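Local coordinates for protein probable porin (Pseudomonas aeruginosa, PDB 4FSO) that probably acts as an outer-membrane porin, a beta-barrel channel through which small solutes cross the membrane, at residues Ala234-Asp245 with Asn259-Gln270. Residues are numbered along the deposited sequence; the frame is centred on the assembly and turned at random.
Sequences AGKLSADLRWFD and NRALSLLLAYAQ. With C8E ((hydroxyethyloxy)tri(ethyloxy)octane), chain H.
Leu-241 reaches over to Leu-262 and, more loosely, Leu-264 on the neighbouring antiparallel strand. Leu-241 CG is anti to the backbone N (chi1 -176°), bringing Leu-241 CD1 to 3.7 Å from Leu-262 CD1. The same face continues with Ala-239, whose CB meets Leu-266 CD1 at 3.7 Å; its small methyl lets a bound C8E detergent lie close, ether O15 3.4 Å from Ala-239 CB. Leu-237 CD2 also touches the detergent. At one end, the Tyr-268 ring turns its edge to Leu-237 CA and brings CE1 to 3.7 Å from Gly-235 C, where a residue without a side chain suits the close approach; its hydroxyl donates to Gln-270 OE1. At the other, Trp-243 and Arg-260 run side by side, ring and guanidinium planes 63° apart. Asp-245 also lies alongside Arg-260 but past salt-bridge range; Asp-245 pairs with Arg-222, Arg-260 with Asp-258.

The other face is more polar. Arg-242 grips Asp-240 side-on, NE to OD1 and NH2 to OD2 (3.0 Å), both nitrogens approaching from above the carboxylate plane. The two bonds limit rotation of the guanidinium, while Tyr-297 takes NH1 through its carbonyl oxygen and adds a cation-pi contact. Ser-263, small enough to lie beside Arg-242 CB and CG, places OG 2.8 Å from a water that donates to Asp-240 O; Ala-299 N also bonds to this hydroxyl.

Ten backbone hydrogen bonds fix the register, and the strand segments run antiparallel, their directions 169° apart. Strands 219-231 and 273-283 extend the pairing on the two flanks. A largely apolar, detergent-bearing face backed by a more polar, mixed one is consistent with membrane-facing and lumen-facing sides of a transmembrane beta hairpin in an OprD-family porin barrel.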
ATOM      1  N   ALA A 234       5.794 -19.779  22.529  1.00 88.05           N
ATOM      2  CA  ALA A 234       5.952 -20.767  21.456  1.00 79.11           C
ATOM      3  C   ALA A 234       5.632 -20.136  20.102  1.00 76.95           C
ATOM      4  O   ALA A 234       5.958 -20.673  19.039  1.00 70.99           O
ATOM      5  CB  ALA A 234       5.042 -21.953  21.703  1.00 73.33           C
ATOM      6  N   GLY A 235       4.972 -18.988  20.163  1.00 80.57           N
ATOM      7  CA  GLY A 235       4.608 -18.253  18.976  1.00 78.67           C
ATOM      8  C   GLY A 235       5.196 -16.863  19.017  1.00 63.41           C
ATOM      9  O   GLY A 235       5.997 -16.559  19.889  1.00 60.52           O
ATOM     10  N   LYS A 236       4.793 -16.013  18.080  1.00 57.33           N
ATOM     11  CA  LYS A 236       5.400 -14.694  17.949  1.00 54.36           C
ATOM     12  C   LYS A 236       4.345 -13.589  18.006  1.00 55.49           C
ATOM     13  O   LYS A 236       3.376 -13.597  17.247  1.00 61.54           O
ATOM     14  CB  LYS A 236       6.207 -14.622  16.646  1.00 61.16           C
ATOM     15  CG  LYS A 236       7.534 -13.884  16.779  1.00 82.60           C
ATOM     16  CD  LYS A 236       8.723 -14.716  16.278  1.00 87.26           C
ATOM     17  CE  LYS A 236      10.068 -14.071  16.663  1.00 83.26           C
ATOM     18  NZ  LYS A 236      10.207 -12.626  16.274  1.00 71.23           N
ATOM     19  N   LEU A 237       4.531 -12.641  18.914  1.00 46.16           N
ATOM     20  CA  LEU A 237       3.528 -11.602  19.122  1.00 39.99           C
ATOM     21  C   LEU A 237       3.885 -10.281  18.433  1.00 37.40           C
ATOM     22  O   LEU A 237       5.002  -9.801  18.548  1.00 42.00           O
ATOM     23  CB  LEU A 237       3.342 -11.366  20.607  1.00 47.62           C
ATOM     24  CG  LEU A 237       2.447 -10.168  20.867  1.00 59.64           C
ATOM     25  CD1 LEU A 237       0.996 -10.618  20.779  1.00 59.91           C
ATOM     26  CD2 LEU A 237       2.771  -9.491  22.191  1.00 57.51           C
ATOM     27  N   SER A 238       2.930  -9.687  17.725  1.00 42.58           N
ATOM     28  CA  SER A 238       3.227  -8.514  16.897  1.00 40.13           C
ATOM     29  C   SER A 238       2.294  -7.341  17.153  1.00 39.14           C
ATOM     30  O   SER A 238       1.089  -7.521  17.310  1.00 46.44           O
ATOM     31  CB  SER A 238       3.167  -8.884  15.412  1.00 42.00           C
ATOM     32  OG  SER A 238       3.785 -10.140  15.188  1.00 59.43           O
ATOM     33  N   ALA A 239       2.864  -6.141  17.172  1.00 34.62           N
ATOM     34  CA  ALA A 239       2.096  -4.919  17.358  1.00 40.28           C
ATOM     35  C   ALA A 239       2.481  -3.888  16.300  1.00 32.91           C
ATOM     36  O   ALA A 239       3.652  -3.687  16.008  1.00 20.90           O
ATOM     37  CB  ALA A 239       2.330  -4.365  18.752  1.00 42.35           C
ATOM     38  N   ASP A 240       1.483  -3.232  15.726  1.00 34.02           N
ATOM     39  CA  ASP A 240       1.727  -2.260  14.673  1.00 29.37           C
ATOM     40  C   ASP A 240       0.914  -1.001  14.940  1.00 35.69           C
ATOM     41  O   ASP A 240      -0.313  -0.989  14.801  1.00 37.28           O
ATOM     42  CB  ASP A 240       1.367  -2.851  13.311  1.00 29.76           C
ATOM     43  CG  ASP A 240       1.995  -2.096  12.170  1.00 60.04           C
ATOM     44  OD1 ASP A 240       2.214  -0.867  12.320  1.00 77.81           O
ATOM     45  OD2 ASP A 240       2.287  -2.735  11.129  1.00 60.25           O
ATOM     46  N   LEU A 241       1.614   0.055  15.338  1.00 31.66           N
ATOM     47  CA  LEU A 241       0.983   1.314  15.694  1.00 26.94           C
ATOM     48  C   LEU A 241       1.251   2.392  14.654  1.00 31.20           C
ATOM     49  O   LEU A 241       2.400   2.682  14.347  1.00 40.21           O
ATOM     50  CB  LEU A 241       1.488   1.782  17.050  1.00 25.64           C
ATOM     51  CG  LEU A 241       0.788   3.055  17.507  1.00 43.54           C
ATOM     52  CD1 LEU A 241      -0.712   2.831  17.585  1.00 43.88           C
ATOM     53  CD2 LEU A 241       1.323   3.474  18.854  1.00 59.48           C
ATOM     54  N   ARG A 242       0.179   2.987  14.134  1.00 31.18           N
ATOM     55  CA  ARG A 242       0.257   4.011  13.085  1.00 25.43           C
ATOM     56  C   ARG A 242      -0.613   5.220  13.409  1.00 27.74           C
ATOM     57  O   ARG A 242      -1.778   5.088  13.798  1.00 30.56           O
ATOM     58  CB  ARG A 242      -0.208   3.450  11.730  1.00 27.75           C
ATOM     59  CG  ARG A 242       0.204   2.028  11.460  1.00 13.82           C
ATOM     60  CD  ARG A 242       0.595   1.833  10.053  1.00 11.14           C
ATOM     61  NE  ARG A 242       0.947   0.440   9.850  1.00 45.04           N
ATOM     62  CZ  ARG A 242       0.451  -0.329   8.890  1.00 46.22           C
ATOM     63  NH1 ARG A 242      -0.404   0.167   8.009  1.00 45.70           N
ATOM     64  NH2 ARG A 242       0.830  -1.595   8.801  1.00 46.36           N
ATOM     65  N   TRP A 243      -0.052   6.401  13.205  1.00 22.00           N
ATOM     66  CA  TRP A 243      -0.757   7.635  13.472  1.00 15.51           C
ATOM     67  C   TRP A 243      -0.516   8.644  12.360  1.00 16.40           C
ATOM     68  O   TRP A 243       0.604   8.777  11.876  1.00 31.21           O
ATOM     69  CB  TRP A 243      -0.273   8.208  14.795  1.00 18.96           C
ATOM     70  CG  TRP A 243      -0.923   9.500  15.095  1.00 40.69           C
ATOM     71  CD1 TRP A 243      -2.238   9.698  15.412  1.00 37.23           C
ATOM     72  CD2 TRP A 243      -0.315  10.795  15.090  1.00 41.65           C
ATOM     73  NE1 TRP A 243      -2.480  11.032  15.613  1.00 33.18           N
ATOM     74  CE2 TRP A 243      -1.316  11.729  15.432  1.00 37.49           C
ATOM     75  CE3 TRP A 243       0.982  11.255  14.838  1.00 44.03           C
ATOM     76  CZ2 TRP A 243      -1.065  13.102  15.533  1.00 39.99           C
ATOM     77  CZ3 TRP A 243       1.229  12.623  14.936  1.00 46.88           C
ATOM     78  CH2 TRP A 243       0.210  13.525  15.285  1.00 39.57           C
ATOM     79  N   PHE A 244      -1.559   9.345  11.935  1.00 20.76           N
ATOM     80  CA  PHE A 244      -1.398  10.368  10.898  1.00 26.35           C
ATOM     81  C   PHE A 244      -2.087  11.654  11.269  1.00 30.82           C
ATOM     82  O   PHE A 244      -3.220  11.659  11.751  1.00 30.36           O
ATOM     83  CB  PHE A 244      -1.972   9.939   9.542  1.00 18.99           C
ATOM     84  CG  PHE A 244      -1.239   8.818   8.884  1.00 25.55           C
ATOM     85  CD1 PHE A 244      -1.566   7.492   9.174  1.00 18.35           C
ATOM     86  CD2 PHE A 244      -0.237   9.077   7.951  1.00 28.53           C
ATOM     87  CE1 PHE A 244      -0.893   6.433   8.546  1.00 19.62           C
ATOM     88  CE2 PHE A 244       0.436   8.032   7.319  1.00 29.03           C
ATOM     89  CZ  PHE A 244       0.102   6.696   7.613  1.00 18.59           C
ATOM     90  N   ASP A 245      -1.418  12.757  10.988  1.00 31.75           N
ATOM     91  CA  ASP A 245      -1.996  14.038  11.276  1.00 23.30           C
ATOM     92  C   ASP A 245      -1.929  14.803   9.984  1.00 26.08           C
ATOM     93  O   ASP A 245      -0.844  14.968   9.444  1.00 32.11           O
ATOM     94  CB  ASP A 245      -1.181  14.720  12.361  1.00 25.06           C
ATOM     95  CG  ASP A 245      -1.901  15.865  12.992  1.00 32.51           C
ATOM     96  OD1 ASP A 245      -2.785  16.456  12.352  1.00 36.09           O
ATOM     97  OD2 ASP A 245      -1.583  16.183  14.148  1.00 55.33           O
ATOM     98  N   ASN A 259      -7.774  16.055   9.925  1.00 22.90           N
ATOM     99  CA  ASN A 259      -7.859  14.650  10.242  1.00 14.27           C
ATOM    100  C   ASN A 259      -6.737  14.093  11.076  1.00 11.74           C
ATOM    101  O   ASN A 259      -5.574  14.260  10.781  1.00 17.29           O
ATOM    102  CB  ASN A 259      -7.980  13.814   8.953  1.00  9.77           C
ATOM    103  CG  ASN A 259      -8.085  12.335   9.232  1.00 12.24           C
ATOM    104  OD1 ASN A 259      -9.157  11.852   9.518  1.00 27.19           O
ATOM    105  ND2 ASN A 259      -6.975  11.619   9.171  1.00 12.53           N
ATOM    106  N   ARG A 260      -7.114  13.348  12.094  1.00 17.03           N
ATOM    107  CA  ARG A 260      -6.174  12.457  12.739  1.00 20.49           C
ATOM    108  C   ARG A 260      -6.600  11.004  12.532  1.00 28.18           C
ATOM    109  O   ARG A 260      -7.758  10.633  12.744  1.00 33.56           O
ATOM    110  CB  ARG A 260      -5.961  12.847  14.223  1.00 18.52           C
ATOM    111  CG  ARG A 260      -5.112  14.108  14.311  1.00 29.07           C
ATOM    112  CD  ARG A 260      -5.449  15.002  15.466  1.00 42.80           C
ATOM    113  NE  ARG A 260      -6.861  15.398  15.562  1.00 46.26           N
ATOM    114  CZ  ARG A 260      -7.508  16.166  14.690  1.00 37.33           C
ATOM    115  NH1 ARG A 260      -6.907  16.610  13.589  1.00 36.50           N
ATOM    116  NH2 ARG A 260      -8.768  16.482  14.921  1.00 28.51           N
ATOM    117  N   ALA A 261      -5.663  10.193  12.057  1.00 29.07           N
ATOM    118  CA  ALA A 261      -5.937   8.786  11.838  1.00 24.36           C
ATOM    119  C   ALA A 261      -5.058   7.919  12.730  1.00 26.88           C
ATOM    120  O   ALA A 261      -3.829   7.989  12.686  1.00 28.50           O
ATOM    121  CB  ALA A 261      -5.743   8.432  10.388  1.00 18.51           C
ATOM    122  N   LEU A 262      -5.707   7.100  13.542  1.00 22.20           N
ATOM    123  CA  LEU A 262      -4.988   6.169  14.381  1.00 20.99           C
ATOM    124  C   LEU A 262      -5.371   4.734  14.054  1.00 26.79           C
ATOM    125  O   LEU A 262      -6.545   4.412  13.924  1.00 33.22           O
ATOM    126  CB  LEU A 262      -5.266   6.480  15.848  1.00 17.41           C
ATOM    127  CG  LEU A 262      -4.521   5.620  16.861  1.00 37.97           C
ATOM    128  CD1 LEU A 262      -3.085   5.471  16.464  1.00 36.02           C
ATOM    129  CD2 LEU A 262      -4.617   6.238  18.252  1.00 46.75           C
ATOM    130  N   SER A 263      -4.380   3.873  13.894  1.00 20.47           N
ATOM    131  CA  SER A 263      -4.673   2.448  13.828  1.00 16.42           C
ATOM    132  C   SER A 263      -3.670   1.630  14.583  1.00 21.75           C
ATOM    133  O   SER A 263      -2.474   1.961  14.687  1.00 21.00           O
ATOM    134  CB  SER A 263      -4.824   1.919  12.394  1.00 29.81           C
ATOM    135  OG  SER A 263      -3.580   1.708  11.754  1.00 29.45           O
ATOM    136  N   LEU A 264      -4.186   0.539  15.113  1.00 20.49           N
ATOM    137  CA  LEU A 264      -3.392  -0.377  15.892  1.00 27.47           C
ATOM    138  C   LEU A 264      -3.764  -1.802  15.487  1.00 37.41           C
ATOM    139  O   LEU A 264      -4.939  -2.201  15.501  1.00 25.67           O
ATOM    140  CB  LEU A 264      -3.642  -0.140  17.373  1.00 27.15           C
ATOM    141  CG  LEU A 264      -3.081  -1.169  18.346  1.00 40.87           C
ATOM    142  CD1 LEU A 264      -1.551  -1.183  18.318  1.00 44.39           C
ATOM    143  CD2 LEU A 264      -3.600  -0.825  19.715  1.00 35.48           C
ATOM    144  N   LEU A 265      -2.759  -2.561  15.090  1.00 38.52           N
ATOM    145  CA  LEU A 265      -2.974  -3.955  14.788  1.00 31.38           C
ATOM    146  C   LEU A 265      -2.078  -4.805  15.695  1.00 30.38           C
ATOM    147  O   LEU A 265      -0.891  -4.516  15.885  1.00 33.50           O
ATOM    148  CB  LEU A 265      -2.706  -4.218  13.309  1.00 35.77           C
ATOM    149  CG  LEU A 265      -2.949  -5.636  12.780  1.00 38.94           C
ATOM    150  CD1 LEU A 265      -4.390  -5.850  12.323  1.00 32.61           C
ATOM    151  CD2 LEU A 265      -1.972  -5.934  11.649  1.00 39.09           C
ATOM    152  N   LEU A 266      -2.678  -5.839  16.271  1.00 24.41           N
ATOM    153  CA  LEU A 266      -1.985  -6.811  17.113  1.00 38.24           C
ATOM    154  C   LEU A 266      -2.123  -8.223  16.533  1.00 39.48           C
ATOM    155  O   LEU A 266      -3.227  -8.636  16.156  1.00 37.64           O
ATOM    156  CB  LEU A 266      -2.592  -6.805  18.510  1.00 42.56           C
ATOM    157  CG  LEU A 266      -1.934  -5.969  19.595  1.00 49.13           C
ATOM    158  CD1 LEU A 266      -1.364  -4.680  19.030  1.00 57.57           C
ATOM    159  CD2 LEU A 266      -2.983  -5.687  20.650  1.00 42.14           C
ATOM    160  N   ALA A 267      -1.023  -8.968  16.453  1.00 29.74           N
ATOM    161  CA  ALA A 267      -1.128 -10.345  15.983  1.00 30.74           C
ATOM    162  C   ALA A 267      -0.367 -11.317  16.864  1.00 49.20           C
ATOM    163  O   ALA A 267       0.639 -10.968  17.508  1.00 52.50           O
ATOM    164  CB  ALA A 267      -0.691 -10.475  14.563  1.00 10.50           C
ATOM    165  N   TYR A 268      -0.892 -12.534  16.911  1.00 39.61           N
ATOM    166  CA  TYR A 268      -0.236 -13.630  17.582  1.00 39.98           C
ATOM    167  C   TYR A 268      -0.130 -14.814  16.615  1.00 47.14           C
ATOM    168  O   TYR A 268      -1.132 -15.273  16.043  1.00 47.31           O
ATOM    169  CB  TYR A 268      -0.944 -14.030  18.890  1.00 34.01           C
ATOM    170  CG  TYR A 268      -0.205 -15.166  19.540  1.00 55.42           C
ATOM    171  CD1 TYR A 268       1.137 -15.028  19.869  1.00 73.39           C
ATOM    172  CD2 TYR A 268      -0.812 -16.392  19.768  1.00 60.36           C
ATOM    173  CE1 TYR A 268       1.846 -16.064  20.437  1.00 79.05           C
ATOM    174  CE2 TYR A 268      -0.106 -17.434  20.338  1.00 67.93           C
ATOM    175  CZ  TYR A 268       1.223 -17.260  20.672  1.00 76.73           C
ATOM    176  OH  TYR A 268       1.948 -18.278  21.243  1.00 86.73           O
ATOM    177  N   ALA A 269       1.093 -15.296  16.430  1.00 39.82           N
ATOM    178  CA  ALA A 269       1.360 -16.293  15.404  1.00 48.88           C
ATOM    179  C   ALA A 269       2.163 -17.477  15.950  1.00 59.21           C
ATOM    180  O   ALA A 269       3.269 -17.311  16.484  1.00 57.72           O
ATOM    181  CB  ALA A 269       2.076 -15.652  14.224  1.00 39.55           C
ATOM    182  N   GLN A 270       1.596 -18.670  15.801  1.00 47.78           N
ATOM    183  CA  GLN A 270       2.203 -19.880  16.324  1.00 59.44           C
ATOM    184  C   GLN A 270       1.864 -21.031  15.402  1.00 65.18           C
ATOM    185  O   GLN A 270       0.698 -21.258  15.083  1.00 58.02           O
ATOM    186  CB  GLN A 270       1.701 -20.184  17.734  1.00 68.51           C
ATOM    187  CG  GLN A 270       2.088 -21.575  18.206  1.00 78.47           C
ATOM    188  CD  GLN A 270       1.638 -21.877  19.624  1.00 86.48           C
ATOM    189  OE1 GLN A 270       0.922 -21.091  20.256  1.00 76.70           O
ATOM    190  NE2 GLN A 270       2.060 -23.029  20.133  1.00 93.14           N
TER
HETATM  191  C8  C8E H 506       4.732  -6.475  21.829  1.00 48.40           C
HETATM  192  O9  C8E H 506       5.230  -6.254  20.520  1.00 48.70           O
HETATM  193  C10 C8E H 506       6.315  -5.346  20.508  1.00 57.59           C
HETATM  194  C11 C8E H 506       6.146  -4.321  19.381  1.00 73.62           C
HETATM  195  O12 C8E H 506       5.423  -3.189  19.829  1.00 83.27           O
HETATM  196  C13 C8E H 506       5.535  -2.060  18.986  1.00 68.66           C
HETATM  197  C14 C8E H 506       4.658  -0.969  19.589  1.00 58.86           C
HETATM  198  O15 C8E H 506       3.571  -1.612  20.223  1.00 57.85           O
HETATM  199  C16 C8E H 506       2.323  -0.949  20.085  1.00 53.96           C
HETATM  200  C17 C8E H 506       1.793  -0.485  21.451  1.00 51.22           C
HETATM  201  O18 C8E H 506       0.864  -1.398  22.024  1.00 53.62           O
HETATM  202  C19 C8E H 506       1.427  -2.631  22.473  1.00 52.45           C
HETATM  203  C20 C8E H 506       0.434  -3.401  23.346  1.00 49.20           C
HETATM  204  O21 C8E H 506       0.734  -4.780  23.322  1.00 46.89           O
HETATM  205  O   HOH W   1      -1.802  -0.392  12.463  1.00 20.14           O